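Local atomic coordinates of unknown protein (Arabidopsis thaliana, PDB entry 2GM3), a protein that binds adenosine monophosphate and belongs to the universal stress protein A family, although its wider role in the plant remains undefined. Residues E32-L35 / E36-R40; C117-V120 / K121-P125; S70-D73 / F74-M77; L89-F92 / V93-H97. All coordinates share one frame; numbering follows the deposited sequence. Where two conformers were deposited one is given.

Contact 1: residues E32-L35 / E36-R40; sequences EWTL and EKIVR
Lys37 lays its aliphatic chain over one face of the Trp33 indole. In this CH-pi contact Lys37 CG stands 3.6 Å from the centroid of the five-membered ring of Trp33, 17° off the ring normal, and Lys37 CE passes 3.9 Å from Trp33 NE1. With CG trans to the backbone N (chi1 -174°), Trp33 carries its ring forward along the helix; the lysine, bent at chi2 (-75°), crosses it at about a right angle.

The ammonium group serves a neighbouring acid: Lys37 NZ forms a salt bridge with Glu36 OE2 at 3.1 Å, coming from above the carboxylate plane.

Two apolar contacts add to this, one five residues apart and one four. Trp33 CZ3 touches Ile38 CG1 at 3.8 Å, while Leu35 CD2 lies alongside Val39 CG2 at 3.7 Å, both side chains pointing the same way.

Among the backbone bonds the helix widens at its end. Thr34 O accepts from Ile38 N at 2.9 Å and also from Val39 N at 3.0 Å, the second belonging to a pi-type turn; Arg40 N donates to Leu35 O at 2.8 Å as the chain leaves the helix with positive phi.

Helix 25-39 is the crossover between strands 6-11 and 46-54. Trp33 and Ile38 pack on Met159 of strand 158-162, Val39 rests on Phe46, and Arg40 hydrogen-bonds Thr6 and salt-bridges Asp45 of the second subunit.

Contact 2: residues C117-V120 / K121-P125; sequences CQEV and KRVRP
Arg122 NH1 sits in front of the Glu119 carboxylate, one nitrogen shared by two oxygens. It donates a weak hydrogen bond to Glu119 OE1 at 2.7 Å, and its ion pair also takes in OE2, at a distance too short to be taken literally. OE1 lies at the guanidinium edge and in its plane, although the carboxylate plane is turned 47° away. The two chains run side by side, Glu119 bent at chi2 (-76°) and Arg122 at chi3 (99°), which brings their charged ends together one turn apart. Glu119 OE2 also accepts from Trp106 NE1, so the buried carboxylate has a second polar partner that helps fix its rotation. With an alanine in place of Glu119, the Arg122 guanidinium and the Trp106 indole N-H would probably both lose this acceptor, and the arginine would be freer to swing.

Backbone bonds come next: Val123 N donates to Glu119 O at 2.8 Å and Arg124 N to Val120 O at 2.9 Å, just where positive phi at Arg124 ends the helix. Beyond them, Val123 CG2 lies 3.4 Å above the guanidinium plane of Arg122, and Pro125 CD approaches Val120 CG1 at 4.3 Å.

This end of helix 112-123 lies against the parallel sheet: Val120 and Pro125 meet Met9 of strand 6-11, Val123 reaches Leu49 of strand 46-54, and Arg122 touches Trp106 and Lys108 of strand 102-109.

Contact 3: residues S70-D73 / F74-M77; sequences SPED and FRDM
Phe74 turns its CG away from its own carbonyl carbon (chi1 -71°), swinging the ring back toward the start of the helix, where Phe74 CD1 comes 3.6 Å from Ser70 O. Arg75 folds in the same direction through its bend at chi2 (124°), ending with NH1 3.8 Å from Pro71 CB; the proline carbon lies at the edge of the guanidinium, in its plane. Asp76, with a similar first torsion (-67°), puts OD2 just 2.9 Å from Glu72 O. Both are acceptors, so this is no hydrogen bond; the approach is probably unfavourable and the distance doubtful.

Here is the N-terminal turn of the short helix 71-77, with Ser70 as its N-cap. Ser70 OG accepts a weak bond from Asp73 N at 3.4 Å, while Pro71, right after the cap, has no N-H of its own to satisfy. Pro71 O receives Phe74 N at 3.1 Å, the donor standing above the carbonyl plane, and the four-residue spacing, begun by a weak bond from Arg75 N to Pro71 O, firms up with Asp76 N to Glu72 O at 3.0 Å and Met77 (a selenomethionine) N to Asp73 O at 3.2 Å.

Asp73 OD1 lies 4.2 Å from Asp76 OD2, like charges close, the carboxylate planes steeply inclined. Asp73 OD2 is taken up by Ala69 N, tying the acid to the preceding loop. Tyr68 of that loop stacks on the Phe74 ring.

Contact 4: residues L89-F92 / V93-H97; sequences LEFF and VNKCH
Lys95 slants across the ring of Phe91, one helical turn earlier. Its CB starts 3.3 Å from Phe92 O. Lys95 CG is 3.2 Å from Phe91 O and also covers one face of the Phe91 ring, a CH-pi contact 4.1 Å from the centroid and 21° off the normal, offset toward the rim. Lys95 CD follows at 4.1 Å from Phe91 CZ, and Lys95 CE at 4.0 Å from Phe91 CE1. At the tip NZ has a long, weak ion pair with Glu98. Phe91 presents this face because its CG is trans to the backbone N (chi1 171°). With an alanine in place of Lys95, that face of the Phe91 ring would probably lose its cover and Glu98 its weak ion-pair mate.

Phe91 CD2 sits 3.7 Å above the plane of the Phe92 ring, over its centre. On the outer side, Glu90 O accepts from Asn94 N at 3.0 Å and, weakly, from Asn94 ND2 at 2.8 Å.

Phe92 meets Phe31 edge-to-face, touches Cys27 and Val12, both AMP-binding residues, and packs on Leu50. Helix 81-99 packs beside helix 25-39, both against the parallel sheet, in the alpha/beta nucleotide-binding fold of universal stress proteins, with Phe92 backing the AMP pocket.

How the contacts relate
All four contacts are single-helix stretches, met along the chain in the order 1, 3, 4, 2. Contacts 1 and 4 are the closest pair, their centres 14 Å apart and nearest atoms about 5 Å apart; Phe31 and Cys27 of helix 25-39 bridge toward contact 4. Contact 2 lies with its centre 22 Å from contact 1 and 21 Å from contact 4, on another helix of the sheet. Measured to the bound AMP, the side chain of Leu89 (contact 4) stands about 8 Å away, that of Glu119 (contact 2) about 9 Å and that of Thr34 (contact 1) about 10 Å. Contact 3 lies apart, its centre 27 Å from that of contact 4, whose helix follows it in the chain.

Contact 1: residues E32-L35 / E36-R40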
# COMPACT_ATOMS: atom_id res chain seq x y z
N GLU A 32 1.53 -11.55 -6.27
CA GLU A 32 0.46 -12.54 -6.15
C GLU A 32 -0.64 -12.11 -5.18
O GLU A 32 -1.81 -12.35 -5.42
CB GLU A 32 1.00 -13.91 -5.73
CG GLU A 32 2.00 -14.41 -6.77
CD GLU A 32 2.38 -15.86 -6.64
OE1 GLU A 32 2.37 -16.41 -5.51
OE2 GLU A 32 2.70 -16.44 -7.70
N TRP A 33 -0.25 -11.47 -4.09
CA TRP A 33 -1.19 -10.99 -3.13
C TRP A 33 -2.09 -9.94 -3.76
O TRP A 33 -3.31 -9.97 -3.55
CB TRP A 33 -0.45 -10.39 -1.95
CG TRP A 33 -1.32 -9.99 -0.83
CD1 TRP A 33 -1.64 -10.75 0.26
CD2 TRP A 33 -1.97 -8.73 -0.65
NE1 TRP A 33 -2.44 -10.05 1.09
CE2 TRP A 33 -2.67 -8.80 0.57
CE3 TRP A 33 -2.04 -7.56 -1.41
CZ2 TRP A 33 -3.44 -7.74 1.05
CZ3 TRP A 33 -2.80 -6.50 -0.92
CH2 TRP A 33 -3.48 -6.60 0.30
N THR A 34 -1.49 -9.00 -4.49
CA THR A 34 -2.25 -7.98 -5.17
C THR A 34 -3.26 -8.57 -6.13
O THR A 34 -4.38 -8.09 -6.15
CB THR A 34 -1.34 -6.96 -5.92
OG1 THR A 34 -0.41 -6.39 -5.00
CG2 THR A 34 -2.18 -5.82 -6.49
N LEU A 35 -2.89 -9.60 -6.90
CA LEU A 35 -3.83 -10.25 -7.81
C LEU A 35 -4.94 -10.92 -7.05
O LEU A 35 -6.10 -10.79 -7.42
CB LEU A 35 -3.15 -11.29 -8.67
CG LEU A 35 -2.15 -10.67 -9.62
CD1 LEU A 35 -1.68 -11.84 -10.48
CD2 LEU A 35 -2.82 -9.59 -10.46
N GLU A 36 -4.58 -11.61 -5.98
CA GLU A 36 -5.54 -12.36 -5.21
C GLU A 36 -6.51 -11.44 -4.45
O GLU A 36 -7.71 -11.63 -4.53
CB GLU A 36 -4.84 -13.28 -4.23
CG GLU A 36 -5.82 -14.21 -3.51
CD GLU A 36 -5.19 -15.00 -2.38
OE1 GLU A 36 -3.93 -15.13 -2.34
OE2 GLU A 36 -5.97 -15.51 -1.53
N LYS A 37 -5.98 -10.46 -3.73
CA LYS A 37 -6.82 -9.67 -2.82
C LYS A 37 -7.34 -8.37 -3.39
O LYS A 37 -8.39 -7.89 -2.96
CB LYS A 37 -6.12 -9.34 -1.50
CG LYS A 37 -5.42 -10.48 -0.85
CD LYS A 37 -6.34 -11.44 -0.20
CE LYS A 37 -5.54 -12.40 0.65
NZ LYS A 37 -6.32 -13.66 0.94
N ILE A 38 -6.62 -7.78 -4.35
CA ILE A 38 -7.05 -6.50 -4.94
C ILE A 38 -7.71 -6.63 -6.32
O ILE A 38 -8.82 -6.17 -6.52
CB ILE A 38 -5.91 -5.43 -4.96
CG1 ILE A 38 -5.26 -5.28 -3.57
CG2 ILE A 38 -6.37 -4.06 -5.56
CD1 ILE A 38 -5.79 -4.17 -2.74
N VAL A 39 -7.03 -7.27 -7.26
CA VAL A 39 -7.57 -7.46 -8.60
C VAL A 39 -8.74 -8.43 -8.53
O VAL A 39 -9.81 -8.16 -9.07
CB VAL A 39 -6.49 -7.98 -9.58
CG1 VAL A 39 -7.12 -8.29 -10.95
CG2 VAL A 39 -5.32 -7.00 -9.70
N ARG A 40 -8.54 -9.56 -7.82
CA ARG A 40 -9.56 -10.60 -7.69
C ARG A 40 -10.00 -11.04 -9.09
O ARG A 40 -9.18 -11.12 -9.98
CB ARG A 40 -10.74 -10.10 -6.81
CG ARG A 40 -10.28 -9.67 -5.37
CD ARG A 40 -11.37 -9.02 -4.49
NE ARG A 40 -12.57 -9.86 -4.34
CZ ARG A 40 -12.88 -10.59 -3.26
NH1 ARG A 40 -12.07 -10.63 -2.20
NH2 ARG A 40 -14.00 -11.29 -3.26

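Contact 2: residues C117-V120 / K121-P125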
# COMPACT_ATOMS: atom_id res chain seq x y z
N CYS A 117 10.70 5.88 -7.54
CA CYS A 117 10.08 7.16 -7.26
C CYS A 117 10.02 8.08 -8.47
O CYS A 117 9.04 8.80 -8.66
CB CYS A 117 10.75 7.87 -6.07
SG CYS A 117 10.35 7.05 -4.51
N GLN A 118 11.07 8.09 -9.28
CA GLN A 118 11.05 8.90 -10.50
C GLN A 118 9.97 8.36 -11.44
O GLN A 118 9.24 9.12 -12.08
CB GLN A 118 12.39 8.88 -11.22
CG GLN A 118 13.52 9.64 -10.52
CD GLN A 118 14.84 9.44 -11.29
OE1 GLN A 118 15.35 8.33 -11.38
NE2 GLN A 118 15.36 10.53 -11.86
N GLU A 119 9.84 7.05 -11.48
CA GLU A 119 8.89 6.41 -12.37
C GLU A 119 7.46 6.66 -11.92
O GLU A 119 6.57 6.93 -12.76
CB GLU A 119 9.22 4.94 -12.55
CG GLU A 119 10.50 4.73 -13.39
CD GLU A 119 10.25 4.95 -14.87
OE1 GLU A 119 10.64 6.03 -15.41
OE2 GLU A 119 9.62 4.08 -15.51
N VAL A 120 7.24 6.65 -10.61
CA VAL A 120 5.94 7.03 -10.06
C VAL A 120 5.51 8.40 -10.54
O VAL A 120 4.38 8.55 -11.00
CB VAL A 120 5.90 6.94 -8.52
CG1 VAL A 120 4.67 7.66 -7.97
CG2 VAL A 120 5.95 5.46 -8.08
N LYS A 121 6.39 9.38 -10.46
CA LYS A 121 6.00 10.70 -10.93
C LYS A 121 5.92 10.89 -12.45
O LYS A 121 5.27 11.82 -12.91
CB LYS A 121 6.70 11.86 -10.20
CG LYS A 121 8.19 11.74 -9.93
CD LYS A 121 8.49 12.35 -8.53
CE LYS A 121 9.80 13.12 -8.50
NZ LYS A 121 9.68 14.37 -9.32
N ARG A 122 6.51 9.97 -13.21
CA ARG A 122 6.49 10.03 -14.68
C ARG A 122 5.23 9.33 -15.19
O ARG A 122 4.50 9.86 -16.01
CB ARG A 122 7.74 9.32 -15.24
CG ARG A 122 8.11 9.55 -16.72
CD ARG A 122 8.96 8.38 -17.28
NE ARG A 122 8.07 7.51 -18.02
CZ ARG A 122 8.09 6.19 -18.07
NH1 ARG A 122 9.00 5.47 -17.44
NH2 ARG A 122 7.18 5.59 -18.78
N VAL A 123 4.97 8.14 -14.66
CA VAL A 123 3.93 7.26 -15.16
C VAL A 123 2.62 7.58 -14.49
O VAL A 123 1.55 7.40 -15.07
CB VAL A 123 4.32 5.79 -14.88
CG1 VAL A 123 3.16 4.84 -15.10
CG2 VAL A 123 5.51 5.40 -15.75
N ARG A 124 2.71 8.07 -13.26
CA ARG A 124 1.55 8.41 -12.45
C ARG A 124 0.56 7.28 -12.29
O ARG A 124 -0.57 7.40 -12.68
CB ARG A 124 0.91 9.73 -12.92
CG ARG A 124 1.43 10.90 -12.09
CD ARG A 124 1.37 12.22 -12.76
NE ARG A 124 1.38 12.06 -14.21
CZ ARG A 124 1.07 13.01 -15.08
NH1 ARG A 124 0.74 14.24 -14.68
NH2 ARG A 124 1.08 12.73 -16.36
N PRO A 125 1.01 6.18 -11.67
CA PRO A 125 0.11 5.05 -11.37
C PRO A 125 -0.79 5.43 -10.19
O PRO A 125 -0.49 6.38 -9.46
CB PRO A 125 1.07 3.93 -10.99
CG PRO A 125 2.25 4.66 -10.42
CD PRO A 125 2.37 5.95 -11.15

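Contact 3: residues S70-D73 / F74-M77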
# COMPACT_ATOMS: atom_id res chain seq x y z
N SER A 70 35.35 -16.40 -25.45
CA SER A 70 35.17 -17.79 -25.02
C SER A 70 33.68 -18.13 -24.95
O SER A 70 32.86 -17.24 -24.81
CB SER A 70 35.79 -18.01 -23.63
OG SER A 70 35.10 -17.26 -22.63
N PRO A 71 33.33 -19.43 -25.04
CA PRO A 71 31.94 -19.84 -24.88
C PRO A 71 31.34 -19.31 -23.57
O PRO A 71 30.17 -18.94 -23.51
CB PRO A 71 32.01 -21.37 -24.84
CG PRO A 71 33.26 -21.71 -25.54
CD PRO A 71 34.22 -20.59 -25.25
N GLU A 72 32.19 -19.26 -22.55
CA GLU A 72 31.80 -18.83 -21.22
C GLU A 72 31.29 -17.39 -21.18
O GLU A 72 30.35 -17.09 -20.44
CB GLU A 72 32.95 -19.09 -20.25
CG GLU A 72 33.71 -20.40 -20.61
CD GLU A 72 34.40 -21.05 -19.42
OE1 GLU A 72 35.02 -20.30 -18.62
OE2 GLU A 72 34.34 -22.31 -19.30
N ASP A 73 31.88 -16.52 -22.02
CA ASP A 73 31.45 -15.13 -22.17
C ASP A 73 30.00 -14.98 -22.63
O ASP A 73 29.35 -14.01 -22.30
CB ASP A 73 32.35 -14.39 -23.14
CG ASP A 73 33.67 -14.01 -22.53
OD1 ASP A 73 33.75 -13.91 -21.30
OD2 ASP A 73 34.62 -13.80 -23.31
N PHE A 74 29.52 -15.94 -23.41
CA PHE A 74 28.14 -15.92 -23.89
C PHE A 74 27.15 -16.38 -22.84
O PHE A 74 26.00 -15.95 -22.84
CB PHE A 74 27.99 -16.75 -25.16
CG PHE A 74 28.62 -16.12 -26.35
CD1 PHE A 74 29.91 -16.47 -26.73
CD2 PHE A 74 27.93 -15.17 -27.09
CE1 PHE A 74 30.49 -15.88 -27.83
CE2 PHE A 74 28.51 -14.57 -28.17
CZ PHE A 74 29.79 -14.93 -28.55
N ARG A 75 27.60 -17.26 -21.95
CA ARG A 75 26.78 -17.68 -20.84
C ARG A 75 26.63 -16.55 -19.84
O ARG A 75 25.54 -16.34 -19.32
CB ARG A 75 27.31 -18.98 -20.27
CG ARG A 75 26.84 -20.14 -21.14
CD ARG A 75 27.98 -20.99 -21.65
NE ARG A 75 28.30 -22.03 -20.69
CZ ARG A 75 29.32 -22.87 -20.79
NH1 ARG A 75 30.15 -22.80 -21.82
NH2 ARG A 75 29.51 -23.78 -19.85
N ASP A 76 27.71 -15.80 -19.63
CA ASP A 76 27.68 -14.62 -18.76
C ASP A 76 26.72 -13.55 -19.23
O ASP A 76 25.98 -12.99 -18.42
CB ASP A 76 29.07 -14.02 -18.61
CG ASP A 76 30.01 -14.93 -17.86
OD1 ASP A 76 29.63 -15.41 -16.78
OD2 ASP A 76 31.12 -15.17 -18.34
N MSE A 77 26.74 -13.28 -20.54
CA MSE A 77 25.86 -12.29 -21.17
C MSE A 77 24.41 -12.65 -20.89
O MSE A 77 23.59 -11.80 -20.52
CB MSE A 77 26.12 -12.27 -22.69
CG MSE A 77 24.98 -11.72 -23.54
SE MSE A 77 25.17 -12.17 -25.42
CE MSE A 77 24.76 -14.09 -25.37

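Contact 4: residues L89-F92 / V93-H97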
# COMPACT_ATOMS: atom_id res chain seq x y z
N LEU A 89 10.66 -9.67 -16.03
CA LEU A 89 9.47 -9.07 -16.63
C LEU A 89 8.58 -10.10 -17.29
O LEU A 89 7.37 -10.06 -17.14
CB LEU A 89 9.90 -8.09 -17.70
CG LEU A 89 9.88 -6.63 -17.25
CD1 LEU A 89 10.23 -6.41 -15.80
CD2 LEU A 89 10.76 -5.87 -18.22
N GLU A 90 9.19 -11.00 -18.05
CA GLU A 90 8.46 -12.04 -18.74
C GLU A 90 7.71 -12.98 -17.77
O GLU A 90 6.59 -13.43 -18.08
CB GLU A 90 9.42 -12.83 -19.64
CG GLU A 90 8.72 -13.81 -20.53
CD GLU A 90 9.65 -14.53 -21.48
OE1 GLU A 90 10.89 -14.46 -21.34
OE2 GLU A 90 9.12 -15.20 -22.39
N PHE A 91 8.32 -13.28 -16.63
CA PHE A 91 7.63 -14.07 -15.60
C PHE A 91 6.31 -13.42 -15.17
O PHE A 91 5.29 -14.07 -15.16
CB PHE A 91 8.51 -14.41 -14.39
CG PHE A 91 7.74 -15.02 -13.24
CD1 PHE A 91 7.52 -16.40 -13.19
CD2 PHE A 91 7.20 -14.21 -12.22
CE1 PHE A 91 6.78 -16.98 -12.12
CE2 PHE A 91 6.46 -14.77 -11.16
CZ PHE A 91 6.26 -16.15 -11.11
N PHE A 92 6.33 -12.12 -14.89
CA PHE A 92 5.14 -11.43 -14.41
C PHE A 92 4.12 -11.12 -15.48
O PHE A 92 2.93 -11.12 -15.22
CB PHE A 92 5.51 -10.15 -13.65
CG PHE A 92 6.20 -10.41 -12.35
CD1 PHE A 92 7.59 -10.37 -12.26
CD2 PHE A 92 5.46 -10.70 -11.20
CE1 PHE A 92 8.23 -10.61 -11.04
CE2 PHE A 92 6.09 -10.95 -9.97
CZ PHE A 92 7.48 -10.91 -9.89
N VAL A 93 4.61 -10.89 -16.70
CA VAL A 93 3.75 -10.62 -17.83
C VAL A 93 2.96 -11.90 -18.16
O VAL A 93 1.77 -11.85 -18.48
CB VAL A 93 4.58 -10.01 -18.97
CG1 VAL A 93 3.88 -10.14 -20.39
CG2 VAL A 93 4.94 -8.56 -18.61
N ASN A 94 3.61 -13.04 -18.02
CA ASN A 94 2.92 -14.31 -18.22
C ASN A 94 1.85 -14.52 -17.18
O ASN A 94 0.76 -14.99 -17.50
CB ASN A 94 3.91 -15.46 -18.25
CG ASN A 94 4.52 -15.65 -19.62
OD1 ASN A 94 3.83 -15.92 -20.59
ND2 ASN A 94 5.83 -15.53 -19.71
N LYS A 95 2.16 -14.13 -15.94
CA LYS A 95 1.26 -14.25 -14.80
C LYS A 95 0.00 -13.40 -15.02
O LYS A 95 -1.11 -13.86 -14.76
CB LYS A 95 1.96 -13.82 -13.51
CG LYS A 95 3.04 -14.78 -12.95
CD LYS A 95 2.51 -16.20 -12.69
CE LYS A 95 3.11 -17.19 -13.68
NZ LYS A 95 2.87 -18.61 -13.25
N CYS A 96 0.20 -12.19 -15.53
CA CYS A 96 -0.88 -11.30 -15.92
C CYS A 96 -1.73 -11.80 -17.08
O CYS A 96 -2.97 -11.73 -17.05
CB CYS A 96 -0.29 -9.95 -16.29
SG CYS A 96 0.31 -9.12 -14.83
N HIS A 97 -1.05 -12.32 -18.10
CA HIS A 97 -1.73 -12.79 -19.29
C HIS A 97 -2.57 -14.02 -18.97
O HIS A 97 -3.67 -14.20 -19.50
CB HIS A 97 -0.71 -13.09 -20.40
CG HIS A 97 -1.32 -13.48 -21.71
ND1 HIS A 97 -1.83 -12.56 -22.60
CD2 HIS A 97 -1.51 -14.70 -22.28
CE1 HIS A 97 -2.30 -13.19 -23.66
NE2 HIS A 97 -2.12 -14.49 -23.49